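Long-range contacts in JSC1_58120g3 (PDB 6XHH), which binds a bilin chromophore in its GAF domain and, as a cyanobacteriochrome with a far-red absorbing dark state, probably serves as a light sensor in signalling: residues L32-E36 against S150-W155; G59-L63 against E122-V126; R80-N84 against V131-F135. All coordinates share one frame; numbering follows the deposited sequence.

From the N terminus, helix 18-33 ends in the first segment of contact 1, which meets the loop between strand 139-148 and helix 157-178 and so closes a loop of 113 residues. Contacts 2 and 3 both nest inside it. Contact 2 ties the loop after strand 49-56 to the end of helix 115-123; contact 3 joins the 3-10 segment before strand 87-89 to strand 128-136, beside the bilin. These two cross, because 80-84 lies between 59-63 and 122-126 in sequence, while its partner 131-135 follows both. Contacts 1 and 2 touch through Trp-60, which packs on Glu-36 and Ser-150, whereas contact 3 lies across the chain's centre from each of them.

Contact 1. Residues L32-E36 against S150-W155; sequences LFGIE and SAPRHW. With EDO (1,2-ethanediol), chain E.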
loop_
_atom_site.group_PDB
_atom_site.type_symbol
_atom_site.label_atom_id
_atom_site.label_comp_id
_atom_site.label_asym_id
_atom_site.label_seq_id
_atom_site.Cartn_x
_atom_site.Cartn_y
_atom_site.Cartn_z
ATOM N N LEU A 32 10.901 0.609 8.956
ATOM C CA LEU A 32 11.913 0.673 7.906
ATOM C C LEU A 32 11.868 2.004 7.165
ATOM O O LEU A 32 12.902 2.649 6.953
ATOM C CB LEU A 32 11.693 -0.487 6.938
ATOM C CG LEU A 32 12.613 -0.555 5.721
ATOM C CD1 LEU A 32 14.046 -0.741 6.174
ATOM C CD2 LEU A 32 12.186 -1.693 4.804
ATOM N N PHE A 33 10.675 2.435 6.770
ATOM C CA PHE A 33 10.517 3.677 6.022
ATOM C C PHE A 33 10.497 4.922 6.903
ATOM O O PHE A 33 10.544 6.036 6.369
ATOM C CB PHE A 33 9.228 3.622 5.193
ATOM C CG PHE A 33 9.318 2.736 3.966
ATOM C CD1 PHE A 33 10.518 2.146 3.591
ATOM C CD2 PHE A 33 8.203 2.508 3.180
ATOM C CE1 PHE A 33 10.608 1.347 2.448
ATOM C CE2 PHE A 33 8.288 1.702 2.034
ATOM C CZ PHE A 33 9.489 1.121 1.677
ATOM N N GLY A 34 10.447 4.764 8.224
ATOM C CA GLY A 34 10.314 5.899 9.120
ATOM C C GLY A 34 9.122 6.768 8.774
ATOM O O GLY A 34 9.243 7.996 8.665
ATOM N N ILE A 35 7.958 6.152 8.592
ATOM C CA ILE A 35 6.777 6.914 8.198
ATOM C C ILE A 35 5.667 6.760 9.229
ATOM O O ILE A 35 5.828 6.072 10.245
ATOM C CB ILE A 35 6.270 6.492 6.809
ATOM C CG1 ILE A 35 5.953 4.983 6.782
ATOM C CG2 ILE A 35 7.284 6.886 5.728
ATOM C CD1 ILE A 35 5.521 4.473 5.400
ATOM N N GLU A 36 4.520 7.379 8.961
ATOM C CA GLU A 36 3.494 7.538 9.979
ATOM C C GLU A 36 2.377 6.507 9.904
ATOM O O GLU A 36 1.694 6.295 10.907
ATOM C CB GLU A 36 2.919 8.962 9.907
ATOM C CG GLU A 36 3.947 9.978 10.413
ATOM C CD GLU A 36 3.758 11.416 9.922
ATOM O OE1 GLU A 36 3.005 11.687 8.958
ATOM O OE2 GLU A 36 4.392 12.303 10.535
ATOM N N SER A 150 1.774 13.878 7.935
ATOM C CA SER A 150 2.065 15.245 8.337
ATOM C C SER A 150 2.708 16.084 7.240
ATOM O O SER A 150 2.706 17.314 7.357
ATOM C CB SER A 150 2.966 15.227 9.579
ATOM O OG SER A 150 4.198 14.605 9.288
ATOM N N ALA A 151 3.210 15.466 6.179
ATOM C CA ALA A 151 4.041 16.147 5.195
ATOM C C ALA A 151 4.132 15.260 3.959
ATOM O O ALA A 151 3.921 14.056 4.047
ATOM C CB ALA A 151 5.446 16.419 5.751
ATOM N N PRO A 152 4.465 15.847 2.806
ATOM C CA PRO A 152 4.877 15.030 1.657
ATOM C C PRO A 152 6.127 14.232 1.983
ATOM O O PRO A 152 6.896 14.554 2.891
ATOM C CB PRO A 152 5.167 16.069 0.560
ATOM C CG PRO A 152 4.498 17.326 1.015
ATOM C CD PRO A 152 4.491 17.286 2.501
ATOM N N ARG A 153 6.346 13.181 1.203
ATOM C CA ARG A 153 7.559 12.397 1.344
ATOM C C ARG A 153 7.895 11.840 -0.020
ATOM O O ARG A 153 6.998 11.395 -0.739
ATOM C CB ARG A 153 7.385 11.258 2.341
ATOM C CG ARG A 153 8.651 10.449 2.569
ATOM C CD ARG A 153 8.269 9.047 2.907
ATOM N NE ARG A 153 9.329 8.237 3.505
ATOM C CZ ARG A 153 10.138 7.435 2.826
ATOM N NH1 ARG A 153 10.080 7.391 1.503
ATOM N NH2 ARG A 153 11.024 6.697 3.476
ATOM N N HIS A 154 9.175 11.891 -0.376
ATOM C CA HIS A 154 9.610 11.387 -1.667
ATOM C C HIS A 154 9.743 9.872 -1.614
ATOM O O HIS A 154 10.385 9.335 -0.710
ATOM C CB HIS A 154 10.947 12.020 -2.047
ATOM C CG HIS A 154 11.570 11.410 -3.252
ATOM N ND1 HIS A 154 10.954 11.410 -4.486
ATOM C CD2 HIS A 154 12.767 10.811 -3.428
ATOM C CE1 HIS A 154 11.740 10.812 -5.365
ATOM N NE2 HIS A 154 12.844 10.438 -4.749
ATOM N N TRP A 155 9.128 9.186 -2.578
ATOM C CA TRP A 155 9.261 7.741 -2.728
ATOM C C TRP A 155 10.239 7.436 -3.853
ATOM O O TRP A 155 10.070 7.933 -4.968
ATOM C CB TRP A 155 7.907 7.081 -3.029
ATOM C CG TRP A 155 6.808 7.463 -2.072
ATOM C CD1 TRP A 155 5.813 8.389 -2.293
ATOM C CD2 TRP A 155 6.605 6.973 -0.736
ATOM N NE1 TRP A 155 5.001 8.493 -1.181
ATOM C CE2 TRP A 155 5.465 7.636 -0.212
ATOM C CE3 TRP A 155 7.272 6.045 0.067
ATOM C CZ2 TRP A 155 4.975 7.388 1.082
ATOM C CZ3 TRP A 155 6.778 5.796 1.356
ATOM C CH2 TRP A 155 5.634 6.472 1.845
HETATM C C1 EDO E . 11.039 10.220 5.847
HETATM O O1 EDO E . 10.413 9.014 6.314
HETATM C C2 EDO E . 10.972 11.302 6.926
HETATM O O2 EDO E . 11.346 10.721 8.186
#
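Glu-36 OE1 accepts two backbone N-H groups from the turn after strand 139-148: that of Ser-150, with Ser-150 N 2.7 Å from Glu-36 OE1, and that of Asn-149. Its twin oxygen, Glu-36 OE2, takes the hydroxyl of the same serine, Ser-150 OG, at 2.6 Å. Both bonds from Ser-150 arrive on syn lone pairs, which fixes the carboxylate's rotation. With OG between its own backbone N and carbonyl carbon (chi1 62°), the serine holds its hydroxyl beside its N-H, where each can meet one carboxylate oxygen. Cutting Glu-36 back to an alanine would probably leave the N-H and hydroxyl of Ser-150 without these acceptors and strip packing from Trp-60 alongside.

Just before Glu-36, helix 18-33 ends in a Schellman motif with Gly-34, at positive phi, as its C-prime residue. This turn of the GAF domain faces Arg-153 and Trp-155, in the loop leading to helix 157-178. Arg-153 is extended from CG to NE and sends NH2 to Phe-33 O at 3.0 Å, on a lone pair in the carbonyl plane, with the oxygen 19° out of the guanidinium plane. A 1,2-ethanediol, probably from the crystallisation liquor, takes the N-H of Arg-153 NE on its O1 at 3.1 Å. Beyond, Arg-153 NH1 forms a salt bridge with Glu-159, so the guanidinium is held from several directions. The methyl Ile-35 CG2 presses obliquely on it, 3.3 Å from Arg-153 NE.

Trp-155 turns one face to Arg-153 CD, which lies toward the rim of the ring, and its benzo edge to residues 32-36. Trp-155 CZ3 meets Phe-33 CD2 at 4.0 Å, the two side chains crossing at about a right angle, and Trp-155 CH2 meets Ile-35 CD1 at 4.1 Å.

Contact 2. Residues G59-L63 against E122-V126; sequences GWRKL and ESFEV
Glu-125 runs extended beyond CG (chi2 -167°) toward Arg-61, whose own chain bends at chi3 (-54°), folding its guanidinium back over the carboxylate. Glu-125 OE2 takes the backbone N-H of Arg-61 at 2.9 Å from Arg-61 N, met on the syn side and slightly out of the carboxylate plane. The charged groups meet differently: Glu-125 CD lies 3.6 Å above one face of the guanidinium, toward its rim, with the two planes 34° apart. Arg-61 NH1 is 3.4 Å from Glu-125 OE1, a salt bridge of charges alone, since no N-H points at the oxygen. On the far side the carboxylate rests at the edge of the Trp-60 ring, with Glu-125 OE2 3.8 Å from Trp-60 CE3. Farther along, Leu-63 CD2 touches the edge of the Phe-124 ring at CD1, 3.9 Å away; Phe-51 meets that ring edge-to-face, and Trp-68 also packs on it. Glu-125 has positive phi and is the C-prime residue of a Schellman motif, its N-H bonded to Glu-122 O, which ends helix 115-123 of the bilin-binding GAF domain against the loop after strand 49-56.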
loop_
_atom_site.group_PDB
_atom_site.type_symbol
_atom_site.label_atom_id
_atom_site.label_comp_id
_atom_site.label_asym_id
_atom_site.label_seq_id
_atom_site.Cartn_x
_atom_site.Cartn_y
_atom_site.Cartn_z
ATOM N N GLY A 59 0.078 9.768 16.623
ATOM C CA GLY A 59 -1.212 10.142 17.185
ATOM C C GLY A 59 -2.286 10.464 16.161
ATOM O O GLY A 59 -2.999 11.465 16.275
ATOM N N TRP A 60 -2.411 9.610 15.161
ATOM C CA TRP A 60 -3.382 9.737 14.085
ATOM C C TRP A 60 -4.614 8.888 14.383
ATOM O O TRP A 60 -4.591 8.003 15.242
ATOM C CB TRP A 60 -2.724 9.317 12.766
ATOM C CG TRP A 60 -1.456 10.068 12.554
ATOM C CD1 TRP A 60 -0.187 9.685 12.904
ATOM C CD2 TRP A 60 -1.340 11.374 11.990
ATOM N NE1 TRP A 60 0.709 10.672 12.572
ATOM C CE2 TRP A 60 0.028 11.719 12.010
ATOM C CE3 TRP A 60 -2.262 12.290 11.469
ATOM C CZ2 TRP A 60 0.496 12.939 11.520
ATOM C CZ3 TRP A 60 -1.794 13.492 10.975
ATOM C CH2 TRP A 60 -0.428 13.812 11.013
ATOM N N ARG A 61 -5.701 9.163 13.661
ATOM C CA ARG A 61 -6.890 8.330 13.791
ATOM C C ARG A 61 -6.589 6.915 13.323
ATOM O O ARG A 61 -5.816 6.697 12.387
ATOM C CB ARG A 61 -8.058 8.899 12.978
ATOM C CG ARG A 61 -8.733 10.098 13.615
ATOM C CD ARG A 61 -10.188 10.283 13.197
ATOM N NE ARG A 61 -10.386 10.333 11.750
ATOM C CZ ARG A 61 -10.114 11.374 10.968
ATOM N NH1 ARG A 61 -9.601 12.494 11.466
ATOM N NH2 ARG A 61 -10.351 11.290 9.666
ATOM N N LYS A 62 -7.227 5.949 13.980
ATOM C CA LYS A 62 -7.147 4.560 13.557
ATOM C C LYS A 62 -8.079 4.333 12.376
ATOM O O LYS A 62 -9.246 4.739 12.412
ATOM C CB LYS A 62 -7.511 3.628 14.713
ATOM C CG LYS A 62 -6.402 3.502 15.746
ATOM C CD LYS A 62 -6.664 2.367 16.723
ATOM C CE LYS A 62 -6.065 2.664 18.094
ATOM N NZ LYS A 62 -6.074 1.466 18.985
ATOM N N LEU A 63 -7.555 3.706 11.318
ATOM C CA LEU A 63 -8.351 3.412 10.133
ATOM C C LEU A 63 -8.960 2.020 10.144
ATOM O O LEU A 63 -9.939 1.787 9.423
ATOM C CB LEU A 63 -7.505 3.573 8.862
ATOM C CG LEU A 63 -6.837 4.942 8.776
ATOM C CD1 LEU A 63 -6.131 5.039 7.438
ATOM C CD2 LEU A 63 -7.848 6.064 8.956
ATOM N N GLU A 122 -7.448 13.030 2.005
ATOM C CA GLU A 122 -7.546 13.926 3.153
ATOM C C GLU A 122 -8.434 13.341 4.245
ATOM O O GLU A 122 -8.138 13.485 5.438
ATOM C CB GLU A 122 -8.071 15.294 2.706
ATOM C CG GLU A 122 -7.038 16.175 2.007
ATOM C CD GLU A 122 -7.683 17.338 1.292
ATOM O OE1 GLU A 122 -8.915 17.292 1.094
ATOM O OE2 GLU A 122 -6.966 18.293 0.935
ATOM N N SER A 123 -9.525 12.662 3.866
ATOM C CA SER A 123 -10.402 12.089 4.885
ATOM C C SER A 123 -9.720 10.989 5.684
ATOM O O SER A 123 -10.163 10.685 6.801
ATOM C CB SER A 123 -11.693 11.550 4.253
ATOM O OG SER A 123 -11.538 10.218 3.780
ATOM N N PHE A 124 -8.659 10.387 5.144
ATOM C CA PHE A 124 -7.886 9.386 5.858
ATOM C C PHE A 124 -6.589 9.956 6.419
ATOM O O PHE A 124 -5.743 9.192 6.907
ATOM C CB PHE A 124 -7.621 8.193 4.937
ATOM C CG PHE A 124 -8.877 7.446 4.562
ATOM C CD1 PHE A 124 -9.649 6.837 5.541
ATOM C CD2 PHE A 124 -9.305 7.382 3.245
ATOM C CE1 PHE A 124 -10.807 6.168 5.212
ATOM C CE2 PHE A 124 -10.471 6.710 2.912
ATOM C CZ PHE A 124 -11.217 6.101 3.896
ATOM N N GLU A 125 -6.437 11.289 6.375
ATOM C CA GLU A 125 -5.302 12.026 6.940
ATOM C C GLU A 125 -4.003 11.795 6.169
ATOM O O GLU A 125 -2.915 11.943 6.725
ATOM C CB GLU A 125 -5.092 11.689 8.413
ATOM C CG GLU A 125 -6.364 11.742 9.220
ATOM C CD GLU A 125 -6.075 11.709 10.688
ATOM O OE1 GLU A 125 -6.191 12.762 11.338
ATOM O OE2 GLU A 125 -5.709 10.634 11.186
ATOM N N VAL A 126 -4.090 11.481 4.879
ATOM C CA VAL A 126 -2.929 11.120 4.066
ATOM C C VAL A 126 -2.434 12.357 3.318
ATOM O O VAL A 126 -3.237 13.087 2.731
ATOM C CB VAL A 126 -3.286 9.991 3.077
ATOM C CG1 VAL A 126 -2.122 9.702 2.116
ATOM C CG2 VAL A 126 -3.708 8.711 3.807
#

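Contact 3. Residues R80-N84 against V131-F135; sequences RFQQN and VVAIF. With M1V (mesobiliverdin IX(alpha)), chain C.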
loop_
_atom_site.group_PDB
_atom_site.type_symbol
_atom_site.label_atom_id
_atom_site.label_comp_id
_atom_site.label_asym_id
_atom_site.label_seq_id
_atom_site.Cartn_x
_atom_site.Cartn_y
_atom_site.Cartn_z
ATOM N N ARG A 80 -5.362 -0.079 -12.034
ATOM C CA ARG A 80 -4.032 -0.506 -12.440
ATOM C C ARG A 80 -3.520 -1.682 -11.625
ATOM O O ARG A 80 -2.566 -2.345 -12.053
ATOM C CB ARG A 80 -3.049 0.657 -12.306
ATOM C CG ARG A 80 -2.815 1.079 -10.846
ATOM C CD ARG A 80 -1.714 2.131 -10.711
ATOM N NE ARG A 80 -2.057 3.392 -11.378
ATOM C CZ ARG A 80 -1.158 4.308 -11.739
ATOM N NH1 ARG A 80 0.134 4.119 -11.496
ATOM N NH2 ARG A 80 -1.544 5.406 -12.354
ATOM N N PHE A 81 -4.127 -1.962 -10.468
ATOM C CA PHE A 81 -3.587 -3.016 -9.620
ATOM C C PHE A 81 -3.822 -4.398 -10.217
ATOM O O PHE A 81 -3.098 -5.348 -9.866
ATOM C CB PHE A 81 -4.174 -2.887 -8.211
ATOM C CG PHE A 81 -3.802 -1.600 -7.547
ATOM C CD1 PHE A 81 -2.480 -1.357 -7.195
ATOM C CD2 PHE A 81 -4.748 -0.600 -7.324
ATOM C CE1 PHE A 81 -2.111 -0.155 -6.621
ATOM C CE2 PHE A 81 -4.379 0.599 -6.737
ATOM C CZ PHE A 81 -3.060 0.826 -6.386
ATOM N N GLN A 82 -4.772 -4.518 -11.157
ATOM C CA GLN A 82 -4.947 -5.797 -11.837
ATOM C C GLN A 82 -3.729 -6.147 -12.677
ATOM O O GLN A 82 -3.461 -7.328 -12.910
ATOM C CB GLN A 82 -6.204 -5.780 -12.707
ATOM C CG GLN A 82 -7.527 -5.731 -11.928
ATOM C CD GLN A 82 -7.884 -7.053 -11.243
ATOM O OE1 GLN A 82 -7.141 -8.040 -11.320
ATOM N NE2 GLN A 82 -9.044 -7.077 -10.587
ATOM N N GLN A 83 -2.979 -5.139 -13.123
ATOM C CA GLN A 83 -1.729 -5.330 -13.843
ATOM C C GLN A 83 -0.515 -5.234 -12.921
ATOM O O GLN A 83 0.618 -5.153 -13.403
ATOM C CB GLN A 83 -1.616 -4.306 -14.976
ATOM C CG GLN A 83 -2.531 -4.594 -16.158
ATOM C CD GLN A 83 -3.992 -4.384 -15.845
ATOM O OE1 GLN A 83 -4.396 -3.319 -15.369
ATOM N NE2 GLN A 83 -4.802 -5.404 -16.110
ATOM N N ASN A 84 -0.735 -5.238 -11.604
ATOM C CA ASN A 84 0.337 -5.081 -10.612
ATOM C C ASN A 84 1.191 -3.842 -10.873
ATOM O O ASN A 84 2.419 -3.860 -10.720
ATOM C CB ASN A 84 1.224 -6.321 -10.530
ATOM C CG ASN A 84 2.053 -6.334 -9.265
ATOM O OD1 ASN A 84 1.752 -5.597 -8.314
ATOM N ND2 ASN A 84 3.109 -7.144 -9.245
ATOM N N VAL A 131 1.346 2.860 -2.938
ATOM C CA VAL A 131 0.289 1.856 -2.838
ATOM C C VAL A 131 0.575 0.736 -3.833
ATOM O O VAL A 131 0.824 1.000 -5.018
ATOM C CB VAL A 131 -1.110 2.460 -3.087
ATOM C CG1 VAL A 131 -2.218 1.444 -2.738
ATOM C CG2 VAL A 131 -1.302 3.758 -2.280
ATOM N N VAL A 132 0.565 -0.512 -3.359
ATOM C CA VAL A 132 0.872 -1.645 -4.230
ATOM C C VAL A 132 -0.131 -2.767 -4.007
ATOM O O VAL A 132 -0.756 -2.885 -2.948
ATOM C CB VAL A 132 2.292 -2.197 -4.015
ATOM C CG1 VAL A 132 3.341 -1.105 -4.211
ATOM C CG2 VAL A 132 2.402 -2.860 -2.638
ATOM N N ALA A 133 -0.255 -3.612 -5.022
ATOM C CA ALA A 133 -1.230 -4.688 -5.017
ATOM C C ALA A 133 -0.765 -5.852 -4.147
ATOM O O ALA A 133 0.417 -6.219 -4.140
ATOM C CB ALA A 133 -1.475 -5.174 -6.447
ATOM N N ILE A 134 -1.711 -6.453 -3.434
ATOM C CA ILE A 134 -1.501 -7.746 -2.781
ATOM C C ILE A 134 -2.234 -8.789 -3.604
ATOM O O ILE A 134 -3.465 -8.730 -3.716
ATOM C CB ILE A 134 -2.019 -7.751 -1.334
ATOM C CG1 ILE A 134 -1.265 -6.757 -0.465
ATOM C CG2 ILE A 134 -1.876 -9.133 -0.703
ATOM C CD1 ILE A 134 -1.950 -6.525 0.889
ATOM N N PHE A 135 -1.484 -9.733 -4.181
ATOM C CA PHE A 135 -2.043 -10.819 -4.978
ATOM C C PHE A 135 -2.038 -12.122 -4.189
ATOM O O PHE A 135 -1.021 -12.495 -3.605
ATOM C CB PHE A 135 -1.260 -10.998 -6.278
ATOM C CG PHE A 135 -1.745 -10.130 -7.368
ATOM C CD1 PHE A 135 -2.807 -10.523 -8.158
ATOM C CD2 PHE A 135 -1.167 -8.903 -7.590
ATOM C CE1 PHE A 135 -3.271 -9.706 -9.167
ATOM C CE2 PHE A 135 -1.624 -8.078 -8.603
ATOM C CZ PHE A 135 -2.680 -8.476 -9.386
HETATM O OA M1V C . -12.996 7.911 -2.990
HETATM C C1A M1V C . -13.073 8.429 -4.094
HETATM N NA M1V C . -12.201 8.214 -5.087
HETATM C C2A M1V C . -14.083 9.317 -4.516
HETATM C CMA M1V C . -15.244 9.803 -3.680
HETATM C C3A M1V C . -13.816 9.673 -5.836
HETATM C CAA M1V C . -14.596 10.593 -6.697
HETATM C CBA M1V C . -15.157 9.892 -7.936
HETATM C C4A M1V C . -12.578 8.954 -6.211
HETATM C CHA M1V C . -11.988 9.021 -7.444
HETATM C C1B M1V C . -10.783 8.367 -7.962
HETATM C C2B M1V C . -10.304 8.630 -9.272
HETATM C CMB M1V C . -10.920 9.590 -10.262
HETATM C C3B M1V C . -9.185 7.876 -9.458
HETATM C CAB M1V C . -8.323 7.834 -10.708
HETATM C CBB M1V C . -6.996 8.570 -10.459
HETATM C CGB M1V C . -7.232 10.058 -10.310
HETATM O O2B M1V C . -7.607 10.733 -11.299
HETATM O O1B M1V C . -7.061 10.639 -9.215
HETATM N NB M1V C . -9.971 7.467 -7.386
HETATM C C4B M1V C . -8.990 7.137 -8.254
HETATM C CHB M1V C . -7.921 6.240 -8.106
HETATM C C1C M1V C . -7.407 5.567 -6.988
HETATM C C2C M1V C . -6.143 4.963 -6.992
HETATM C CAC M1V C . -5.226 4.886 -8.194
HETATM C CBC M1V C . -5.788 3.681 -8.999
HETATM C CGC M1V C . -5.374 3.617 -10.462
HETATM O O2C M1V C . -4.601 4.475 -10.947
HETATM O O1C M1V C . -5.809 2.708 -11.213
HETATM C C3C M1V C . -5.957 4.394 -5.734
HETATM C CMC M1V C . -4.728 3.641 -5.305
HETATM N NC M1V C . -7.972 5.396 -5.744
HETATM C C4C M1V C . -7.100 4.684 -4.959
HETATM C CHC M1V C . -7.472 4.350 -3.625
HETATM C C1D M1V C . -6.734 3.816 -2.597
HETATM C C2D M1V C . -7.187 2.830 -1.678
HETATM C CMD M1V C . -8.537 2.155 -1.707
HETATM N ND M1V C . -5.451 4.193 -2.226
HETATM C C4D M1V C . -5.090 3.462 -1.150
HETATM O OD M1V C . -3.998 3.579 -0.593
HETATM C C3D M1V C . -6.176 2.597 -0.799
HETATM C CAD M1V C . -6.196 1.592 0.326
HETATM C CBD M1V C . -6.379 2.318 1.641
HETATM O O HOH W 1 0.960 -2.941 -7.517
HETATM O O HOH W 2 2.660 -5.443 -5.607
#
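Phe-81 turns the edge of its ring to the strand: CE1 lies 3.5 Å from Val-131 O, close to the ring plane, and Phe-81 CZ meets Val-131 CG1 at 3.8 Å, the side chains crossing at about a right angle. The same edge meets the mesobiliverdin, Phe-81 CZ lying 3.4 Å from its methyl CMC. Arg-80 CG, set between the backbone N and the carbonyl carbon (chi1 67°), lies over the centre of one face of the Phe-81 ring. Strand 128-136 belongs to the antiparallel sheet of the GAF domain, and Arg-80, Phe-81 and Val-131 line its chromophore pocket. There Arg-80 grips a propionate twice: its backbone N reaches bilin O1C at 2.9 Å, nearly straight (169°), and Arg-80 NE reaches bilin O2C at 2.8 Å, while Glu-96 makes a salt bridge to Arg-80 NH2. Farther along the strand Phe-135 brings its own edge to the 3-10 turn, with Phe-135 CZ 3.2 Å from Phe-81 O. The amide of Asn-84 stands at 73° to that ring, and Asn-84 CB packs on it obliquely. A water donates to Asn-84 OD1 and accepts the N-H of Ala-133, both 2.9 Å from its oxygen.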